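Local atomic coordinates of putative Oleoyl-[acyl-carrier protein] thioesterase (Lactobacillus plantarum, PDB entry 2OWN), a protein that probably hydrolyses the thioester bond between long-chain acyl groups and acyl carrier protein, releasing free fatty acids, on a scaffold of two hotdog domains. Residues E156-T161 with H222-P227; T236-E241 with V250-R255; S10-Q15 with I84-S89; V64-A69 with T114-M119. All coordinates share one frame; numbering follows the deposited sequence.

Interaction 1 of 4, residues E156-T161 with H222-P227; sequences EATDTT and HANILP
Thr161 and Asn224 bring their CA atoms within 5.2 Å of each other where a type I beta turn, Thr158 to Thr161, delivers the chain from a loop to the side of strand 218-227. Asn224 and Thr161 share most of the contact; both ends of the Asn224 amide are at work. At one end Asn224 ND2 donates to the backbone O of Glu156 at 2.9 Å, a bent bond (137° at the hydrogen) that approaches from above the carbonyl plane. The same nitrogen also donates to water 1. At the other end Asn224 OD1 lies 2.7 Å from Thr161 OG1 and receives a bond from water 3, which sits 2.7 Å from Thr160 OG1. Thr161 OG1 is the acceptor of a virtually straight bond (179°) from Thr158 N, at 2.8 Å, tying the first and last residues of the turn together. With OG1 of Thr161 beside its backbone N (chi1 -63°), the methyl CG2 is left to pack against His222, 3.9 Å from CB. The imidazole itself is held elsewhere, by Thr163 and Glu241, while Phe155 touches both Thr161 and Asn224. Water 2 accepts from Ile225 N and donates weakly to Thr160 O. The turn leads into strand 162-167, which pairs antiparallel with strand 218-227 (Ala223 with Ile162) in the C-terminal hotdog domain. The chemistry illustrates how one buried amide can read a turn: its oxygen faces hydroxyls and water, its nitrogen a carbonyl and water, and a flipped amide would set the oxygen against the carbonyl of Glu156.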
loop_
_atom_site.group_PDB
_atom_site.type_symbol
_atom_site.label_atom_id
_atom_site.label_comp_id
_atom_site.label_asym_id
_atom_site.label_seq_id
_atom_site.Cartn_x
_atom_site.Cartn_y
_atom_site.Cartn_z
ATOM N N GLU B 156 22.943 -13.060 -13.246
ATOM C CA GLU B 156 24.376 -12.856 -13.431
ATOM C C GLU B 156 24.611 -11.347 -13.519
ATOM O O GLU B 156 24.066 -10.695 -14.416
ATOM C CB GLU B 156 24.888 -13.567 -14.683
ATOM C CG GLU B 156 24.814 -15.096 -14.564
ATOM C CD GLU B 156 25.311 -15.869 -15.794
ATOM O OE1 GLU B 156 25.445 -15.293 -16.906
ATOM O OE2 GLU B 156 25.537 -17.088 -15.639
ATOM N N ALA B 157 25.380 -10.806 -12.568
ATOM C CA ALA B 157 25.717 -9.382 -12.534
ATOM C C ALA B 157 26.717 -9.055 -13.651
ATOM O O ALA B 157 27.572 -9.888 -13.989
ATOM C CB ALA B 157 26.305 -8.976 -11.178
ATOM N N THR B 158 26.540 -7.880 -14.256
ATOM C CA THR B 158 27.417 -7.347 -15.313
ATOM C C THR B 158 27.753 -5.890 -14.975
ATOM O O THR B 158 27.239 -5.342 -13.983
ATOM C CB THR B 158 26.765 -7.429 -16.731
ATOM O OG1 THR B 158 25.644 -6.538 -16.828
ATOM C CG2 THR B 158 26.313 -8.851 -17.045
ATOM N N ASP B 159 28.629 -5.290 -15.789
ATOM C CA ASP B 159 29.034 -3.861 -15.657
ATOM C C ASP B 159 27.860 -2.854 -15.704
ATOM O O ASP B 159 27.942 -1.798 -15.078
ATOM C CB ASP B 159 30.105 -3.457 -16.712
ATOM C CG ASP B 159 29.611 -3.558 -18.181
ATOM O OD1 ASP B 159 28.657 -4.318 -18.481
ATOM O OD2 ASP B 159 30.219 -2.890 -19.050
ATOM N N THR B 160 26.795 -3.207 -16.440
ATOM C CA THR B 160 25.567 -2.401 -16.609
ATOM C C THR B 160 24.400 -2.753 -15.638
ATOM O O THR B 160 23.287 -2.235 -15.823
ATOM C CB THR B 160 25.079 -2.506 -18.088
ATOM O OG1 THR B 160 24.780 -3.871 -18.394
ATOM C CG2 THR B 160 26.157 -2.008 -19.043
ATOM N N THR B 161 24.634 -3.616 -14.628
ATOM C CA THR B 161 23.598 -4.007 -13.639
ATOM C C THR B 161 23.168 -2.803 -12.796
ATOM O O THR B 161 24.031 -2.078 -12.299
ATOM C CB THR B 161 24.076 -5.143 -12.678
ATOM O OG1 THR B 161 24.343 -6.332 -13.430
ATOM C CG2 THR B 161 23.030 -5.458 -11.582
ATOM N N HIS B 222 18.966 -5.992 -7.358
ATOM C CA HIS B 222 19.723 -5.915 -8.614
ATOM C C HIS B 222 18.775 -6.112 -9.796
ATOM O O HIS B 222 17.771 -6.805 -9.650
ATOM C CB HIS B 222 20.826 -6.962 -8.670
ATOM C CG HIS B 222 21.778 -6.921 -7.522
ATOM N ND1 HIS B 222 22.836 -6.042 -7.468
ATOM C CD2 HIS B 222 21.861 -7.682 -6.406
ATOM C CE1 HIS B 222 23.513 -6.242 -6.352
ATOM N NE2 HIS B 222 22.945 -7.235 -5.693
ATOM N N ALA B 223 19.088 -5.492 -10.941
ATOM C CA ALA B 223 18.289 -5.612 -12.181
ATOM C C ALA B 223 19.114 -5.419 -13.464
ATOM O O ALA B 223 19.978 -4.531 -13.512
ATOM C CB ALA B 223 17.096 -4.649 -12.177
ATOM N N ASN B 224 18.866 -6.291 -14.450
ATOM C CA ASN B 224 19.467 -6.273 -15.789
ATOM C C ASN B 224 18.342 -6.133 -16.791
ATOM O O ASN B 224 17.425 -6.951 -16.759
ATOM C CB ASN B 224 20.221 -7.580 -16.113
ATOM C CG ASN B 224 21.504 -7.751 -15.322
ATOM O OD1 ASN B 224 22.232 -6.795 -15.086
ATOM N ND2 ASN B 224 21.824 -8.994 -14.975
ATOM N N ILE B 225 18.397 -5.109 -17.643
ATOM C CA ILE B 225 17.410 -4.866 -18.700
ATOM C C ILE B 225 18.039 -5.593 -19.886
ATOM O O ILE B 225 19.109 -5.179 -20.371
ATOM C CB ILE B 225 17.186 -3.370 -18.992
ATOM C CG1 ILE B 225 16.727 -2.633 -17.719
ATOM C CG2 ILE B 225 16.163 -3.204 -20.142
ATOM C CD1 ILE B 225 16.586 -1.129 -17.891
ATOM N N LEU B 226 17.376 -6.658 -20.342
ATOM C CA LEU B 226 17.851 -7.533 -21.424
ATOM C C LEU B 226 16.987 -7.501 -22.685
ATOM O O LEU B 226 15.783 -7.221 -22.586
ATOM C CB LEU B 226 17.865 -8.976 -20.906
ATOM C CG LEU B 226 18.696 -9.276 -19.649
ATOM C CD1 LEU B 226 18.381 -10.677 -19.129
ATOM C CD2 LEU B 226 20.189 -9.092 -19.908
ATOM N N PRO B 227 17.592 -7.777 -23.875
ATOM C CA PRO B 227 16.790 -7.848 -25.097
ATOM C C PRO B 227 15.974 -9.153 -25.116
ATOM O O PRO B 227 16.333 -10.118 -24.428
ATOM C CB PRO B 227 17.838 -7.838 -26.206
ATOM C CG PRO B 227 19.005 -8.475 -25.613
ATOM C CD PRO B 227 19.020 -8.016 -24.185
HETATM O O HOH W 1 20.580 -11.592 -15.109
HETATM O O HOH W 2 20.547 -3.290 -17.384
HETATM O O HOH W 3 22.665 -4.993 -17.167
#

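Interaction 2 of 4, residues T236-E241 with V250-R255; sequences TSHLIE and VTIQWR
The indole of Trp254 meets Thr236 at its edge: NE1 donates to Thr236 OG1 at 3.1 Å, with the oxygen almost in the ring plane and the bond nearly straight (169°). Over one face of that indole lies CG2 of Ile252, two residues back on the same strand, and Phe196 packs against the ring edge-to-face. The imidazole of His238 has Val250 O at its edge, in plane, while Ile252 CD1 comes within 3.9 Å of its NE2. His238 NE2 is 2.6 Å from Thr236 OG1, in a hydrogen bond that either partner could donate; the hydroxyl thus links the two aromatic side chains and helps hold each ring's rotation. Its position between the backbone N and carbonyl carbon of Thr236 (chi1 68°) turns OG1 to both rings. Along the backbone, paired bonds link Thr236 with Ile252 and His238 with Val250. On the face that bears Ser237 and Thr251, water 4 bridges both hydroxyls and Val250 O, and Thr251 OG1 also bonds to Ile153. Leu188 of helix 184-191 packs on His238 and Val250. The hairpin supplies two strands of the antiparallel sheet that curls round a helix, the hallmark of the hotdog fold, here in the C-terminal domain.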
loop_
_atom_site.group_PDB
_atom_site.type_symbol
_atom_site.label_atom_id
_atom_site.label_comp_id
_atom_site.label_asym_id
_atom_site.label_seq_id
_atom_site.Cartn_x
_atom_site.Cartn_y
_atom_site.Cartn_z
ATOM N N THR B 236 13.493 -8.245 -18.044
ATOM C CA THR B 236 14.264 -7.739 -16.887
ATOM C C THR B 236 14.505 -8.945 -15.952
ATOM O O THR B 236 13.567 -9.677 -15.655
ATOM C CB THR B 236 13.664 -6.522 -16.161
ATOM O OG1 THR B 236 12.458 -6.882 -15.495
ATOM C CG2 THR B 236 13.427 -5.361 -17.150
ATOM N N SER B 237 15.764 -9.148 -15.566
ATOM C CA SER B 237 16.229 -10.217 -14.674
ATOM C C SER B 237 16.559 -9.510 -13.372
ATOM O O SER B 237 17.387 -8.605 -13.385
ATOM C CB SER B 237 17.461 -10.903 -15.258
ATOM O OG SER B 237 17.976 -11.894 -14.388
ATOM N N HIS B 238 15.942 -9.938 -12.272
ATOM C CA HIS B 238 16.099 -9.340 -10.943
ATOM C C HIS B 238 16.585 -10.324 -9.884
ATOM O O HIS B 238 16.317 -11.528 -9.983
ATOM C CB HIS B 238 14.757 -8.798 -10.442
ATOM C CG HIS B 238 14.096 -7.808 -11.346
ATOM N ND1 HIS B 238 14.032 -6.464 -11.050
ATOM C CD2 HIS B 238 13.449 -7.969 -12.525
ATOM C CE1 HIS B 238 13.386 -5.837 -12.017
ATOM N NE2 HIS B 238 13.025 -6.725 -12.923
ATOM N N LEU B 239 17.268 -9.776 -8.869
ATOM C CA LEU B 239 17.781 -10.512 -7.702
ATOM C C LEU B 239 17.700 -9.625 -6.449
ATOM O O LEU B 239 18.174 -8.487 -6.488
ATOM C CB LEU B 239 19.233 -10.978 -7.904
ATOM C CG LEU B 239 19.974 -11.694 -6.743
ATOM C CD1 LEU B 239 19.236 -12.944 -6.271
ATOM C CD2 LEU B 239 21.401 -12.042 -7.131
ATOM N N ILE B 240 17.082 -10.142 -5.382
ATOM C CA ILE B 240 17.006 -9.487 -4.071
ATOM C C ILE B 240 17.885 -10.368 -3.167
ATOM O O ILE B 240 17.671 -11.591 -3.108
ATOM C CB ILE B 240 15.583 -9.391 -3.486
ATOM C CG1 ILE B 240 14.609 -8.679 -4.437
ATOM C CG2 ILE B 240 15.597 -8.665 -2.121
ATOM C CD1 ILE B 240 14.939 -7.224 -4.744
ATOM N N GLU B 241 18.869 -9.752 -2.505
ATOM C CA GLU B 241 19.775 -10.425 -1.564
ATOM C C GLU B 241 19.967 -9.616 -0.270
ATOM O O GLU B 241 19.744 -8.406 -0.269
ATOM C CB GLU B 241 21.131 -10.713 -2.228
ATOM C CG GLU B 241 21.893 -9.485 -2.725
ATOM C CD GLU B 241 23.220 -9.798 -3.397
ATOM O OE1 GLU B 241 23.603 -10.981 -3.568
ATOM O OE2 GLU B 241 23.903 -8.820 -3.753
ATOM N N VAL B 250 13.758 -13.072 -9.711
ATOM C CA VAL B 250 12.605 -12.734 -10.560
ATOM C C VAL B 250 12.969 -12.356 -12.003
ATOM O O VAL B 250 13.975 -11.671 -12.237
ATOM C CB VAL B 250 11.765 -11.573 -9.897
ATOM C CG1 VAL B 250 10.614 -11.031 -10.802
ATOM C CG2 VAL B 250 11.211 -11.999 -8.537
ATOM N N THR B 251 12.157 -12.840 -12.950
ATOM C CA THR B 251 12.284 -12.511 -14.375
ATOM C C THR B 251 10.919 -11.958 -14.814
ATOM O O THR B 251 9.899 -12.608 -14.587
ATOM C CB THR B 251 12.769 -13.679 -15.217
ATOM O OG1 THR B 251 14.100 -14.009 -14.799
ATOM C CG2 THR B 251 12.806 -13.292 -16.698
ATOM N N ILE B 252 10.923 -10.764 -15.419
ATOM C CA ILE B 252 9.707 -10.091 -15.892
ATOM C C ILE B 252 9.802 -9.853 -17.400
ATOM O O ILE B 252 10.843 -9.394 -17.881
ATOM C CB ILE B 252 9.452 -8.734 -15.168
ATOM C CG1 ILE B 252 9.414 -8.902 -13.644
ATOM C CG2 ILE B 252 8.133 -8.078 -15.650
ATOM C CD1 ILE B 252 9.260 -7.590 -12.879
ATOM N N GLN B 253 8.721 -10.179 -18.114
ATOM C CA GLN B 253 8.587 -9.951 -19.549
ATOM C C GLN B 253 7.677 -8.721 -19.661
ATOM O O GLN B 253 6.608 -8.673 -19.017
ATOM C CB GLN B 253 8.006 -11.173 -20.265
ATOM C CG GLN B 253 8.784 -12.498 -20.023
ATOM C CD GLN B 253 10.244 -12.484 -20.492
ATOM O OE1 GLN B 253 10.668 -11.614 -21.252
ATOM N NE2 GLN B 253 11.008 -13.481 -20.057
ATOM N N TRP B 254 8.115 -7.734 -20.452
ATOM C CA TRP B 254 7.407 -6.467 -20.667
ATOM C C TRP B 254 7.129 -6.196 -22.127
ATOM O O TRP B 254 7.915 -6.624 -22.956
ATOM C CB TRP B 254 8.276 -5.298 -20.207
ATOM C CG TRP B 254 8.730 -5.305 -18.811
ATOM C CD1 TRP B 254 9.806 -5.965 -18.321
ATOM C CD2 TRP B 254 8.185 -4.548 -17.721
ATOM N NE1 TRP B 254 9.957 -5.696 -16.990
ATOM C CE2 TRP B 254 8.972 -4.848 -16.578
ATOM C CE3 TRP B 254 7.091 -3.666 -17.586
ATOM C CZ2 TRP B 254 8.728 -4.276 -15.301
ATOM C CZ3 TRP B 254 6.824 -3.096 -16.313
ATOM C CH2 TRP B 254 7.652 -3.410 -15.180
ATOM N N ARG B 255 6.060 -5.443 -22.416
ATOM C CA ARG B 255 5.703 -5.024 -23.784
ATOM C C ARG B 255 6.110 -3.552 -23.879
ATOM O O ARG B 255 5.672 -2.754 -23.054
ATOM C CB ARG B 255 4.210 -5.160 -24.085
ATOM C CG ARG B 255 3.870 -4.904 -25.561
ATOM C CD ARG B 255 2.406 -5.109 -25.909
ATOM N NE ARG B 255 1.517 -4.090 -25.337
ATOM C CZ ARG B 255 0.874 -4.130 -24.156
ATOM N NH1 ARG B 255 0.990 -5.159 -23.290
ATOM N NH2 ARG B 255 0.092 -3.091 -23.821
HETATM O O HOH W 4 16.145 -13.398 -13.100
#

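Interaction 3 of 4, residues S10-Q15 with I84-S89; sequences SLYSEQ and IAVRGS
Tyr12 O takes the N-H of Val86 at 2.7 Å, and the CA-H of Ala85 adds a weaker contact to the same oxygen. Across the pair, Val86 O is gripped likewise: Tyr12 N donates to it at 3.0 Å, with Leu11 CA leaning on it from the preceding residue. Tyr12 with Val86 and Glu14 with Ile84 are hydrogen-bonded pairs of an antiparallel ladder, and Ser13 with Ala85 is the non-hydrogen-bonded pair between them. Where the ladder runs out, water 5 takes its place, donating to Ser10 O at 2.7 Å and accepting from Gly88 N at 2.8 Å; Gly88 is the centre of an inverse gamma turn. On the face of Ser13 and Ala85, the end of Leu11 comes in, its CD1 3.8 Å from Ala85 CB. On the other, Val86 CG1 lies at the edge of the Tyr12 ring, 3.9 Å from Tyr12 CB; with CG anti to the backbone N (chi1 179°), the ring then runs on away from strand 81-91, and its OH bonds to a glycerol. The aliphatic part of Arg87 lies against Ser10 O, CG approaching to 3.4 Å. The face with Tyr12, Ile84 and Val86 looks onto helix 31-48, touching Ala41, Asp44 and Gln45, while strand 95-103 pairs with the far side of strand 81-91, so that strand 12-17 forms the first strand of the N-terminal hotdog sheet, next to strand 81-91.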
loop_
_atom_site.group_PDB
_atom_site.type_symbol
_atom_site.label_atom_id
_atom_site.label_comp_id
_atom_site.label_asym_id
_atom_site.label_seq_id
_atom_site.Cartn_x
_atom_site.Cartn_y
_atom_site.Cartn_z
ATOM N N SER B 10 -12.519 -26.924 -5.523
ATOM C CA SER B 10 -13.490 -25.837 -5.286
ATOM C C SER B 10 -12.978 -24.481 -5.775
ATOM O O SER B 10 -11.807 -24.173 -5.572
ATOM C CB SER B 10 -13.841 -25.714 -3.796
ATOM O OG SER B 10 -14.358 -26.929 -3.280
ATOM N N LEU B 11 -13.863 -23.713 -6.422
ATOM C CA LEU B 11 -13.579 -22.380 -6.957
ATOM C C LEU B 11 -14.249 -21.340 -6.050
ATOM O O LEU B 11 -15.482 -21.331 -5.938
ATOM C CB LEU B 11 -14.106 -22.253 -8.394
ATOM C CG LEU B 11 -13.849 -20.960 -9.188
ATOM C CD1 LEU B 11 -12.366 -20.694 -9.379
ATOM C CD2 LEU B 11 -14.519 -21.066 -10.542
ATOM N N TYR B 12 -13.430 -20.516 -5.380
ATOM C CA TYR B 12 -13.883 -19.433 -4.498
ATOM C C TYR B 12 -13.575 -18.119 -5.203
ATOM O O TYR B 12 -12.419 -17.927 -5.624
ATOM C CB TYR B 12 -13.182 -19.479 -3.131
ATOM C CG TYR B 12 -13.602 -18.350 -2.192
ATOM C CD1 TYR B 12 -14.775 -18.461 -1.410
ATOM C CD2 TYR B 12 -12.851 -17.149 -2.102
ATOM C CE1 TYR B 12 -15.196 -17.394 -0.539
ATOM C CE2 TYR B 12 -13.263 -16.073 -1.242
ATOM C CZ TYR B 12 -14.432 -16.212 -0.465
ATOM O OH TYR B 12 -14.837 -15.190 0.362
ATOM N N SER B 13 -14.571 -17.216 -5.283
ATOM C CA SER B 13 -14.403 -15.885 -5.910
ATOM C C SER B 13 -15.001 -14.731 -5.104
ATOM O O SER B 13 -15.907 -14.933 -4.293
ATOM C CB SER B 13 -14.947 -15.836 -7.346
ATOM O OG SER B 13 -16.352 -15.912 -7.404
ATOM N N GLU B 14 -14.456 -13.535 -5.349
ATOM C CA GLU B 14 -14.909 -12.282 -4.730
ATOM C C GLU B 14 -14.591 -11.094 -5.639
ATOM O O GLU B 14 -13.666 -11.180 -6.460
ATOM C CB GLU B 14 -14.269 -12.070 -3.348
ATOM C CG GLU B 14 -12.747 -11.741 -3.327
ATOM C CD GLU B 14 -12.205 -11.634 -1.924
ATOM O OE1 GLU B 14 -12.339 -12.612 -1.183
ATOM O OE2 GLU B 14 -11.597 -10.606 -1.577
ATOM N N GLN B 15 -15.334 -10.003 -5.452
ATOM C CA GLN B 15 -15.146 -8.760 -6.200
ATOM C C GLN B 15 -14.241 -7.819 -5.393
ATOM O O GLN B 15 -14.241 -7.848 -4.151
ATOM C CB GLN B 15 -16.476 -8.092 -6.540
ATOM C CG GLN B 15 -17.351 -8.935 -7.490
ATOM C CD GLN B 15 -18.702 -8.303 -7.819
ATOM O OE1 GLN B 15 -18.888 -7.082 -7.741
ATOM N NE2 GLN B 15 -19.655 -9.143 -8.208
ATOM N N ILE B 84 -11.730 -11.797 -8.395
ATOM C CA ILE B 84 -10.550 -12.625 -8.063
ATOM C C ILE B 84 -11.066 -14.031 -7.731
ATOM O O ILE B 84 -11.665 -14.220 -6.664
ATOM C CB ILE B 84 -9.659 -12.102 -6.874
ATOM C CG1 ILE B 84 -9.245 -10.631 -7.031
ATOM C CG2 ILE B 84 -8.406 -12.994 -6.708
ATOM C CD1 ILE B 84 -10.290 -9.625 -6.662
ATOM N N ALA B 85 -10.864 -14.976 -8.657
ATOM C CA ALA B 85 -11.244 -16.391 -8.496
ATOM C C ALA B 85 -9.982 -17.139 -8.049
ATOM O O ALA B 85 -8.891 -16.835 -8.548
ATOM C CB ALA B 85 -11.784 -16.969 -9.783
ATOM N N VAL B 86 -10.133 -18.087 -7.116
ATOM C CA VAL B 86 -9.014 -18.889 -6.561
ATOM C C VAL B 86 -9.397 -20.381 -6.399
ATOM O O VAL B 86 -10.571 -20.695 -6.203
ATOM C CB VAL B 86 -8.528 -18.266 -5.211
ATOM C CG1 VAL B 86 -9.607 -18.354 -4.117
ATOM C CG2 VAL B 86 -7.231 -18.913 -4.746
ATOM N N ARG B 87 -8.396 -21.267 -6.496
ATOM C CA ARG B 87 -8.575 -22.723 -6.374
ATOM C C ARG B 87 -7.307 -23.439 -5.886
ATOM O O ARG B 87 -6.233 -23.234 -6.461
ATOM C CB ARG B 87 -9.024 -23.289 -7.738
ATOM C CG ARG B 87 -9.286 -24.810 -7.800
ATOM C CD ARG B 87 -9.974 -25.233 -9.103
ATOM N NE ARG B 87 -9.131 -25.104 -10.302
ATOM C CZ ARG B 87 -9.508 -25.330 -11.573
ATOM N NH1 ARG B 87 -10.762 -25.689 -11.899
ATOM N NH2 ARG B 87 -8.610 -25.174 -12.560
ATOM N N GLY B 88 -7.447 -24.272 -4.842
ATOM C CA GLY B 88 -6.371 -25.110 -4.284
ATOM C C GLY B 88 -6.558 -26.336 -5.170
ATOM O O GLY B 88 -7.254 -27.276 -4.799
ATOM N N SER B 89 -5.962 -26.265 -6.361
ATOM C CA SER B 89 -6.088 -27.279 -7.426
ATOM C C SER B 89 -5.608 -28.687 -7.093
ATOM O O SER B 89 -6.361 -29.655 -7.289
ATOM C CB SER B 89 -5.378 -26.778 -8.689
ATOM O OG SER B 89 -5.960 -25.555 -9.085
HETATM O O HOH W 5 -9.988 -25.020 -3.840
#

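Interaction 4 of 4, residues V64-A69 with T114-M119. With SO4 (sulfate ion), chain O.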
loop_
_atom_site.group_PDB
_atom_site.type_symbol
_atom_site.label_atom_id
_atom_site.label_comp_id
_atom_site.label_asym_id
_atom_site.label_seq_id
_atom_site.Cartn_x
_atom_site.Cartn_y
_atom_site.Cartn_z
ATOM N N VAL B 64 3.961 -21.445 3.239
ATOM C CA VAL B 64 5.033 -20.558 2.757
ATOM C C VAL B 64 5.130 -20.718 1.239
ATOM O O VAL B 64 5.461 -21.812 0.779
ATOM C CB VAL B 64 6.392 -20.928 3.433
ATOM C CG1 VAL B 64 7.567 -20.091 2.885
ATOM C CG2 VAL B 64 6.294 -20.769 4.949
ATOM N N VAL B 65 4.807 -19.653 0.481
ATOM C CA VAL B 65 4.879 -19.685 -0.999
ATOM C C VAL B 65 6.359 -19.656 -1.415
ATOM O O VAL B 65 7.125 -18.802 -0.945
ATOM C CB VAL B 65 4.054 -18.559 -1.741
ATOM C CG1 VAL B 65 4.531 -17.150 -1.423
ATOM C CG2 VAL B 65 4.057 -18.794 -3.259
ATOM N N THR B 66 6.740 -20.640 -2.230
ATOM C CA THR B 66 8.090 -20.801 -2.772
ATOM C C THR B 66 8.207 -20.272 -4.207
ATOM O O THR B 66 9.280 -19.769 -4.565
ATOM C CB THR B 66 8.549 -22.285 -2.737
ATOM O OG1 THR B 66 7.652 -23.102 -3.503
ATOM C CG2 THR B 66 8.596 -22.798 -1.303
ATOM N N GLN B 67 7.126 -20.384 -5.006
ATOM C CA GLN B 67 7.097 -19.967 -6.411
ATOM C C GLN B 67 5.806 -19.287 -6.892
ATOM O O GLN B 67 4.733 -19.582 -6.366
ATOM C CB GLN B 67 7.249 -21.208 -7.303
ATOM C CG GLN B 67 8.367 -22.197 -6.932
ATOM C CD GLN B 67 8.555 -23.334 -7.920
ATOM O OE1 GLN B 67 7.992 -23.347 -9.017
ATOM N NE2 GLN B 67 9.370 -24.301 -7.526
ATOM N N TYR B 68 5.948 -18.391 -7.886
ATOM C CA TYR B 68 4.842 -17.715 -8.610
ATOM C C TYR B 68 5.182 -17.611 -10.113
ATOM O O TYR B 68 6.328 -17.339 -10.461
ATOM C CB TYR B 68 4.505 -16.275 -8.172
ATOM C CG TYR B 68 3.732 -16.084 -6.903
ATOM C CD1 TYR B 68 2.378 -16.487 -6.819
ATOM C CD2 TYR B 68 4.274 -15.358 -5.825
ATOM C CE1 TYR B 68 1.606 -16.265 -5.632
ATOM C CE2 TYR B 68 3.517 -15.118 -4.630
ATOM C CZ TYR B 68 2.182 -15.576 -4.544
ATOM O OH TYR B 68 1.444 -15.360 -3.390
ATOM N N ALA B 69 4.178 -17.858 -10.956
ATOM C CA ALA B 69 4.233 -17.695 -12.423
ATOM C C ALA B 69 2.968 -16.872 -12.704
ATOM O O ALA B 69 1.880 -17.341 -12.386
ATOM C CB ALA B 69 4.209 -19.011 -13.149
ATOM N N THR B 114 -0.201 -18.897 -11.204
ATOM C CA THR B 114 0.042 -20.279 -10.758
ATOM C C THR B 114 1.097 -20.138 -9.651
ATOM O O THR B 114 1.900 -19.188 -9.676
ATOM C CB THR B 114 0.489 -21.249 -11.879
ATOM O OG1 THR B 114 1.744 -20.848 -12.437
ATOM C CG2 THR B 114 -0.562 -21.321 -12.973
ATOM N N SER B 115 1.083 -21.056 -8.685
ATOM C CA SER B 115 2.024 -21.023 -7.551
ATOM C C SER B 115 2.255 -22.356 -6.850
ATOM O O SER B 115 1.431 -23.257 -6.961
ATOM C CB SER B 115 1.503 -20.027 -6.513
ATOM O OG SER B 115 0.212 -20.412 -6.086
ATOM N N ILE B 116 3.374 -22.420 -6.114
ATOM C CA ILE B 116 3.802 -23.576 -5.315
ATOM C C ILE B 116 3.964 -23.103 -3.855
ATOM O O ILE B 116 4.563 -22.045 -3.615
ATOM C CB ILE B 116 5.111 -24.221 -5.848
ATOM C CG1 ILE B 116 4.965 -24.685 -7.308
ATOM C CG2 ILE B 116 5.538 -25.425 -4.983
ATOM C CD1 ILE B 116 3.935 -25.784 -7.556
ATOM N N TRP B 117 3.420 -23.890 -2.916
ATOM C CA TRP B 117 3.458 -23.629 -1.469
ATOM C C TRP B 117 3.964 -24.862 -0.701
ATOM O O TRP B 117 3.663 -25.992 -1.099
ATOM C CB TRP B 117 2.060 -23.284 -0.966
ATOM C CG TRP B 117 1.428 -22.055 -1.551
ATOM C CD1 TRP B 117 0.831 -21.939 -2.777
ATOM C CD2 TRP B 117 1.258 -20.788 -0.903
ATOM N NE1 TRP B 117 0.340 -20.667 -2.948
ATOM C CE2 TRP B 117 0.575 -19.937 -1.818
ATOM C CE3 TRP B 117 1.631 -20.275 0.361
ATOM C CZ2 TRP B 117 0.251 -18.587 -1.518
ATOM C CZ3 TRP B 117 1.303 -18.920 0.678
ATOM C CH2 TRP B 117 0.617 -18.095 -0.273
ATOM N N VAL B 118 4.689 -24.626 0.399
ATOM C CA VAL B 118 5.251 -25.675 1.291
ATOM C C VAL B 118 4.925 -25.380 2.770
ATOM O O VAL B 118 4.790 -24.203 3.142
ATOM C CB VAL B 118 6.785 -25.829 1.105
ATOM C CG1 VAL B 118 7.101 -26.296 -0.305
ATOM C CG2 VAL B 118 7.536 -24.528 1.420
HETATM N N MSE B 119 4.797 -26.437 3.593
HETATM C CA MSE B 119 4.513 -26.279 5.032
HETATM C C MSE B 119 5.825 -26.219 5.818
HETATM O O MSE B 119 6.578 -27.202 5.829
HETATM C CB MSE B 119 3.615 -27.372 5.601
HETATM C CG MSE B 119 2.300 -27.533 4.870
HETATM SE SE MSE B 119 0.903 -28.222 6.037
HETATM C CE MSE B 119 0.571 -26.558 6.982
HETATM S S SO4 O . 11.975 -25.846 -9.473
HETATM O O1 SO4 O . 11.773 -25.234 -10.774
HETATM O O2 SO4 O . 12.592 -24.866 -8.585
HETATM O O3 SO4 O . 10.679 -26.262 -8.947
HETATM O O4 SO4 O . 12.829 -27.023 -9.591
#
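Val65 sits over the six-membered ring of the Trp117 indole: its CB is 3.4 Å from the centroid of that ring and only 4° off the ring normal, a CH-pi contact made with the face. CG2 of Val65, anti to the backbone N (CG1 at chi1 62°), is turned toward Tyr68 and lies over one face of that phenol ring, toward its rim. The valine thus touches the faces of two aromatic rings, and Tyr68 OH comes within 3.9 Å of Trp117 CZ2. The indole is steadied by NE1, which donates to Ser115 OG at 3.2 Å; that hydroxyl also bonds to Arg98 O on strand 95-103. Between Val65 and Gln67 the antiparallel register slips by one residue. Thr66 and Gln67 both face Ile116, a classic beta bulge in the N-terminal hotdog sheet, and Ile116 O receives Thr66 N at 2.9 Å and, more weakly, Gln67 N at 3.4 Å. The two bulge side chains meet the partner strand differently. Thr66 and Val118 meet at about a right angle, their CG2 methyls a tight 3.4 Å apart. Gln67 and Ile116 instead lie side by side, pointing the same way, with Gln67 OE1 3.7 Å from Ile116 CG1. Extended beyond CG, Gln67 carries its amide past the isoleucine to a sulfate ion, probably from the crystallisation liquor, where NE2 donates to O3 at 2.8 Å.

Interactions 1 and 2 are joined directly: their centres are 10 Å apart, strands 218-227 and 233-241 are sheet neighbours, and His222 NE2 bonds to Glu241 OE2 at 2.7 Å. In the N-terminal half, interactions 3 and 4 have centres 16 Å apart and alternate along the chain, without touching. Strand 200-209 links the halves, pairing with both strand 61-72 and strand 246-256, so that interactions 2 and 4 come within about 7 Å at their nearest atoms. Interactions 1 and 3, about 37 Å between centres, mark opposite sides of the molecule. An unidentified ligand lies about 3 Å from the Trp117 side chain of interaction 4.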